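SWD1-like protein (Myceliophthora thermophila, PDB 6E29) probably serves, through its seven-bladed beta-propeller domain, as a WD-repeat subunit of a COMPASS complex that methylates histone H3. Local coordinates at residues T157-P161 and A162-K166; G99-Y102 and R103-R106; A234-R237 and I238-F242. One frame throughout, in Å; residues are numbered along the deposited sequence.

Contact 1: residues T157-P161 and A162-K166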
# COMPACT_ATOMS: atom_id res chain seq x y z
N THR B 157 -27.57 -23.58 0.07
CA THR B 157 -28.17 -24.56 -0.83
C THR B 157 -27.50 -24.63 -2.21
O THR B 157 -27.90 -25.48 -3.02
CB THR B 157 -29.66 -24.27 -1.03
OG1 THR B 157 -29.82 -22.89 -1.35
CG2 THR B 157 -30.50 -24.64 0.21
N GLU B 158 -26.52 -23.76 -2.49
CA GLU B 158 -26.08 -23.60 -3.88
C GLU B 158 -25.14 -24.70 -4.36
O GLU B 158 -24.97 -24.85 -5.59
CB GLU B 158 -25.45 -22.20 -4.07
CG GLU B 158 -24.12 -22.03 -3.43
CD GLU B 158 -23.45 -20.70 -3.86
OE1 GLU B 158 -23.78 -19.61 -3.31
OE2 GLU B 158 -22.58 -20.77 -4.77
N THR B 159 -24.58 -25.52 -3.46
CA THR B 159 -23.64 -26.56 -3.85
C THR B 159 -24.03 -27.92 -3.29
O THR B 159 -24.35 -28.04 -2.10
CB THR B 159 -22.23 -26.16 -3.42
OG1 THR B 159 -21.90 -24.91 -4.01
CG2 THR B 159 -21.22 -27.23 -3.83
N ASP B 160 -24.02 -28.93 -4.14
CA ASP B 160 -24.27 -30.28 -3.66
C ASP B 160 -23.32 -30.64 -2.52
O ASP B 160 -22.13 -30.28 -2.55
CB ASP B 160 -24.13 -31.29 -4.80
CG ASP B 160 -24.73 -32.63 -4.44
OD1 ASP B 160 -25.91 -32.87 -4.78
OD2 ASP B 160 -24.04 -33.42 -3.79
N PRO B 161 -23.79 -31.35 -1.49
CA PRO B 161 -22.90 -31.67 -0.38
C PRO B 161 -21.64 -32.41 -0.81
O PRO B 161 -20.57 -32.12 -0.26
CB PRO B 161 -23.78 -32.52 0.55
CG PRO B 161 -25.17 -32.10 0.25
CD PRO B 161 -25.19 -31.74 -1.22
N ALA B 162 -21.72 -33.29 -1.81
CA ALA B 162 -20.55 -34.02 -2.27
C ALA B 162 -19.47 -33.13 -2.89
O ALA B 162 -18.33 -33.58 -3.05
CB ALA B 162 -20.95 -35.07 -3.30
N LEU B 163 -19.79 -31.90 -3.26
CA LEU B 163 -18.87 -30.98 -3.91
C LEU B 163 -18.40 -29.87 -2.97
O LEU B 163 -17.47 -29.09 -3.30
CB LEU B 163 -19.56 -30.37 -5.12
CG LEU B 163 -18.80 -29.44 -6.08
CD1 LEU B 163 -17.54 -30.10 -6.58
CD2 LEU B 163 -19.69 -29.00 -7.23
N ARG B 164 -19.01 -29.78 -1.79
CA ARG B 164 -18.70 -28.68 -0.88
C ARG B 164 -17.24 -28.69 -0.43
O ARG B 164 -16.60 -27.64 -0.43
CB ARG B 164 -19.65 -28.71 0.32
CG ARG B 164 -20.84 -27.79 0.09
CD ARG B 164 -21.92 -27.94 1.13
NE ARG B 164 -23.24 -28.10 0.53
CZ ARG B 164 -24.34 -28.41 1.22
NH1 ARG B 164 -24.28 -28.58 2.55
NH2 ARG B 164 -25.51 -28.54 0.60
N GLU B 165 -16.68 -29.85 -0.11
CA GLU B 165 -15.28 -29.88 0.32
C GLU B 165 -14.36 -29.30 -0.75
O GLU B 165 -13.46 -28.51 -0.45
CB GLU B 165 -14.87 -31.31 0.68
CG GLU B 165 -13.40 -31.43 1.01
CD GLU B 165 -12.92 -32.85 1.19
OE1 GLU B 165 -13.75 -33.72 1.55
OE2 GLU B 165 -11.71 -33.09 1.00
N LYS B 166 -14.55 -29.69 -2.01
CA LYS B 166 -13.60 -29.24 -3.03
C LYS B 166 -13.83 -27.77 -3.35
O LYS B 166 -12.87 -27.01 -3.54
CB LYS B 166 -13.72 -30.14 -4.28
CG LYS B 166 -13.24 -29.50 -5.60
CD LYS B 166 -11.71 -29.71 -5.84
CE LYS B 166 -11.20 -28.99 -7.12
NZ LYS B 166 -9.71 -28.90 -7.26
O HOH W 1 -17.75 -32.46 -0.05
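Arg-164 lays its guanidinium over the ring of Pro-161, with NH2 3.6 Å from Pro-161 CG and the ring carbon placed over one face of the flat group, displaced toward its rim. The two side chains run side by side and point the same way. A bend in the arginine chain at chi3 (-131°) turns the guanidinium's edge to Thr-159, where two nitrogens converge side-on on a single backbone oxygen: Arg-164 NE lies 2.9 Å and Arg-164 NH2 3.0 Å from Thr-159 O. That oxygen sits in the guanidinium plane. NH2 approaches nearly along the C=O axis (171°), while NE comes from above the carbonyl plane. The paired bonds and the proline on one face together restrict rotation of the group.

These residues lead into helix 161-171, which lies in the long connection between strands 144-147 and 176-181 of the propeller. Asp-160 is its N-cap. With CG anti to the backbone N (chi1 -165°), its carboxylate reaches forward and OD2 accepts from Ala-162 N at 3.1 Å, on the anti side of the oxygen. A negative group here would probably be favoured by the helix N-terminus. Pro-161, having no N-H to offer, suits the first turn. Two backbone bonds there each span three residues: Leu-163 N donates to Asp-160 O and Arg-164 N to Pro-161 O. In the same turn a water bridges Pro-161 O and Glu-165 N, 2.8 Å from each, donating to the oxygen and accepting from the nitrogen.

Thr-159 divides its two branches. Its OG1 bonds to Gln-167 farther along the helix, whereas the Thr-159 and Leu-163 side chains cross at about a right angle, with Thr-159 CG2 3.8 Å from Leu-163 CB.

Contact 2: residues G99-Y102 and R103-R106; sequences GKRY and REVR
Two torsions bring Tyr-102 and Arg-103 together: Tyr-102 holds CG anti to its backbone N (chi1 176°), and Arg-103 folds back at chi2 (-78°), so that its head returns alongside the ring instead of running on from the strand. The guanidinium lies nearly flat on the ring, centres 4.2 Å apart and planes 24° from parallel, a stacked cation-pi pair. The overlap is offset: Arg-103 NH1 stands over the rim, 3.7 Å from Tyr-102 CE1, and Arg-103 NH2 reaches past CZ toward the hydroxyl. The same fold carries Arg-103 NH1 to the backbone, where it donates to Tyr-102 O at 2.6 Å, with the donor tilted from the carbonyl plane. Ring and carbonyl of one residue thus both hold the head. Its other nitrogens donate to the loop after strand 134-137 of the next blade, NE to Ile-138 O and NH2 to Thr-139 O, while Tyr-102 OH bonds to His-122.

On the other face of the strand, Arg-101 meets Glu-104. The glutamate chain is extended and presents both carboxylate oxygens to Arg-101 NH1, at 3.2 Å from Glu-104 OE1 and 3.3 Å from Glu-104 OE2. Both hydrogen bonds are weak, though they make up a salt bridge at the guanidinium's edge, and Glu-104 OE2 also lies 3.4 Å from Arg-101 CD. Arg-106 approaches the same carboxylate from farther along the strand, but its modelled position there is doubtful.

Arg-101 and Glu-104 share a face, and Tyr-102 and Arg-103 share the other, because the usual alternation is interrupted: Tyr-102 and Arg-103 both pair with Leu-93. This is a classic beta bulge, lying within a predicted WD repeat and set in strand 100-106, the fourth strand and an edge strand of a four-stranded propeller blade.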
# COMPACT_ATOMS: atom_id res chain seq x y z
N GLY B 99 6.91 10.11 21.02
CA GLY B 99 7.63 8.88 20.68
C GLY B 99 7.08 7.61 21.30
O GLY B 99 7.77 6.59 21.33
N LYS B 100 5.85 7.65 21.80
CA LYS B 100 5.29 6.57 22.59
C LYS B 100 4.70 5.50 21.67
O LYS B 100 4.12 5.81 20.63
CB LYS B 100 4.19 7.10 23.53
CG LYS B 100 4.52 7.13 25.03
CD LYS B 100 5.49 8.25 25.41
CE LYS B 100 5.40 8.52 26.91
NZ LYS B 100 5.87 9.89 27.31
N ARG B 101 4.86 4.23 22.07
CA ARG B 101 4.07 3.13 21.54
C ARG B 101 2.64 3.26 22.05
O ARG B 101 2.34 2.80 23.15
CB ARG B 101 4.68 1.80 21.97
CG ARG B 101 5.10 0.89 20.87
CD ARG B 101 5.46 -0.51 21.42
NE ARG B 101 6.91 -0.69 21.54
CZ ARG B 101 7.51 -1.86 21.73
NH1 ARG B 101 6.78 -2.96 21.83
NH2 ARG B 101 8.83 -1.93 21.81
N TYR B 102 1.77 3.89 21.28
CA TYR B 102 0.43 4.24 21.75
C TYR B 102 -0.53 3.06 21.72
O TYR B 102 -1.36 2.91 22.63
CB TYR B 102 -0.09 5.40 20.91
CG TYR B 102 -1.48 5.87 21.16
CD1 TYR B 102 -1.87 6.34 22.41
CD2 TYR B 102 -2.41 5.84 20.13
CE1 TYR B 102 -3.16 6.79 22.63
CE2 TYR B 102 -3.70 6.27 20.34
CZ TYR B 102 -4.07 6.75 21.59
OH TYR B 102 -5.37 7.18 21.77
N ARG B 103 -0.44 2.22 20.68
CA ARG B 103 -1.20 0.97 20.56
C ARG B 103 -0.33 -0.08 19.87
O ARG B 103 0.55 0.25 19.07
CB ARG B 103 -2.49 1.10 19.73
CG ARG B 103 -3.53 2.07 20.27
CD ARG B 103 -4.30 1.46 21.41
NE ARG B 103 -5.26 2.38 22.01
CZ ARG B 103 -4.98 3.19 23.04
NH1 ARG B 103 -3.76 3.22 23.57
NH2 ARG B 103 -5.92 3.99 23.55
N GLU B 104 -0.62 -1.34 20.14
CA GLU B 104 0.17 -2.43 19.57
C GLU B 104 -0.69 -3.68 19.39
O GLU B 104 -1.32 -4.14 20.34
CB GLU B 104 1.33 -2.74 20.51
CG GLU B 104 2.26 -3.78 19.99
CD GLU B 104 3.49 -3.90 20.89
OE1 GLU B 104 4.41 -4.66 20.52
OE2 GLU B 104 3.53 -3.26 21.96
N VAL B 105 -0.67 -4.26 18.19
CA VAL B 105 -1.51 -5.40 17.84
C VAL B 105 -0.64 -6.48 17.19
O VAL B 105 0.06 -6.20 16.20
CB VAL B 105 -2.66 -4.99 16.90
CG1 VAL B 105 -3.61 -6.20 16.60
CG2 VAL B 105 -3.43 -3.79 17.48
N ARG B 106 -0.67 -7.69 17.75
CA ARG B 106 0.10 -8.82 17.25
C ARG B 106 -0.80 -9.84 16.56
O ARG B 106 -1.81 -10.28 17.13
CB ARG B 106 0.89 -9.48 18.38
CG ARG B 106 1.69 -8.45 19.18
CD ARG B 106 2.46 -9.09 20.33
NE ARG B 106 2.03 -8.54 21.63
CZ ARG B 106 2.43 -7.37 22.10
NH1 ARG B 106 3.27 -6.65 21.39
NH2 ARG B 106 2.01 -6.92 23.29

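Contact 3: residues A234-R237 and I238-F242; sequences AQDR and IIRTF
Asp-236 is held end-on by Arg-240 across the hairpin turn that joins strands 229-234 and 239-243 of a propeller blade; its place is consistent with the aspartate that WD repeats commonly carry in this turn. From CB the chain leads to CG, set between the backbone N and the carbonyl carbon (chi1 60°), which turns the carboxylate toward the arginine arriving from the opposite direction. CG itself lies 3.6 Å from both Arg-240 NH1 and Arg-240 NH2. OD1 uses its syn lone pair to accept from Arg-240 NH1 at 3.0 Å. OD2 accepts from Arg-240 NH2 at 2.8 Å, also on the syn side but out of the carboxylate plane, and weakly from NH1. The end-on salt bridge is therefore twisted, its two planes 40° apart. OD2 takes a further bond from Ser-215 N, tying the turn to the loop before strand 218-223. Replacing Asp-236 by an alanine would probably leave the guanidinium without its counter-charge and free to turn, and Ser-215 N without its acceptor. The guanidinium is also covered on one face, where Ile-238 CG2 lies above its centre, 3.8 Å from the plane.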
# COMPACT_ATOMS: atom_id res chain seq x y z
N ALA B 234 0.27 -5.62 -10.13
CA ALA B 234 -0.02 -7.05 -10.05
C ALA B 234 1.05 -7.82 -10.80
O ALA B 234 1.79 -7.26 -11.62
CB ALA B 234 -1.42 -7.36 -10.62
N GLN B 235 1.11 -9.11 -10.56
CA GLN B 235 2.24 -9.88 -11.03
C GLN B 235 2.13 -10.28 -12.49
O GLN B 235 2.83 -11.19 -12.91
CB GLN B 235 2.38 -11.14 -10.17
CG GLN B 235 2.97 -10.85 -8.78
CD GLN B 235 3.37 -12.17 -8.09
OE1 GLN B 235 2.87 -13.25 -8.44
NE2 GLN B 235 4.29 -12.09 -7.12
N ASP B 236 1.26 -9.66 -13.28
CA ASP B 236 1.19 -9.97 -14.69
C ASP B 236 1.91 -8.93 -15.54
O ASP B 236 1.64 -8.83 -16.73
CB ASP B 236 -0.27 -10.20 -15.15
CG ASP B 236 -1.19 -8.98 -14.95
OD1 ASP B 236 -0.71 -7.94 -14.46
OD2 ASP B 236 -2.40 -9.08 -15.31
N ARG B 237 2.84 -8.16 -14.95
CA ARG B 237 3.73 -7.25 -15.67
C ARG B 237 3.01 -6.00 -16.14
O ARG B 237 3.53 -5.26 -16.98
CB ARG B 237 4.43 -7.94 -16.87
CG ARG B 237 5.33 -9.10 -16.47
CD ARG B 237 5.80 -9.99 -17.60
NE ARG B 237 6.76 -10.94 -17.04
CZ ARG B 237 6.43 -12.01 -16.30
NH1 ARG B 237 5.16 -12.29 -16.02
NH2 ARG B 237 7.38 -12.80 -15.83
N ILE B 238 1.79 -5.77 -15.68
CA ILE B 238 1.00 -4.65 -16.15
C ILE B 238 0.58 -3.82 -14.96
O ILE B 238 0.04 -4.35 -14.00
CB ILE B 238 -0.23 -5.13 -16.94
CG1 ILE B 238 0.26 -5.92 -18.15
CG2 ILE B 238 -1.06 -3.93 -17.37
CD1 ILE B 238 -0.89 -6.64 -18.89
N ILE B 239 0.82 -2.51 -15.04
CA ILE B 239 0.33 -1.55 -14.06
C ILE B 239 -0.96 -0.96 -14.60
O ILE B 239 -1.10 -0.75 -15.82
CB ILE B 239 1.39 -0.46 -13.78
CG1 ILE B 239 2.68 -1.09 -13.29
CG2 ILE B 239 0.85 0.52 -12.69
CD1 ILE B 239 3.94 -0.10 -13.36
N ARG B 240 -1.94 -0.75 -13.72
CA ARG B 240 -3.26 -0.31 -14.16
C ARG B 240 -3.76 0.79 -13.26
O ARG B 240 -3.56 0.73 -12.05
CB ARG B 240 -4.29 -1.43 -14.10
CG ARG B 240 -3.90 -2.58 -15.09
CD ARG B 240 -4.82 -3.77 -14.86
NE ARG B 240 -4.59 -4.90 -15.77
CZ ARG B 240 -3.75 -5.90 -15.55
NH1 ARG B 240 -3.01 -5.95 -14.43
NH2 ARG B 240 -3.65 -6.87 -16.46
N THR B 241 -4.45 1.76 -13.86
CA THR B 241 -5.22 2.75 -13.12
C THR B 241 -6.69 2.55 -13.45
O THR B 241 -7.06 2.17 -14.57
CB THR B 241 -4.80 4.16 -13.45
OG1 THR B 241 -4.81 4.36 -14.88
CG2 THR B 241 -3.36 4.40 -12.87
N PHE B 242 -7.53 2.80 -12.46
CA PHE B 242 -8.97 2.67 -12.62
C PHE B 242 -9.67 3.88 -12.05
O PHE B 242 -9.18 4.51 -11.11
CB PHE B 242 -9.55 1.46 -11.90
CG PHE B 242 -9.00 0.17 -12.34
CD1 PHE B 242 -9.73 -0.66 -13.20
CD2 PHE B 242 -7.76 -0.25 -11.86
CE1 PHE B 242 -9.18 -1.87 -13.62
CE2 PHE B 242 -7.22 -1.41 -12.26
CZ PHE B 242 -7.95 -2.25 -13.14

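Along the chain the order is contact 2, contact 1, contact 3, and no two of them touch. Contact 2 lies on the outer edge strand of the sheet 70-106. Contact 3 lies in the turn between the second and third strands of the sheet 218-265, across the chain's centre from contact 2, their centres about 34 Å apart. Contact 1 belongs to neither blade: its helix sits in the connection between two other sheets, its centre about 36 Å from the chain's centre, 44 Å from contact 2 and 34 Å from contact 3. Contacts 2 and 3 thus each organise a separate blade of the seven-sheet ring locally, while contact 1 orders part of an inter-blade insertion.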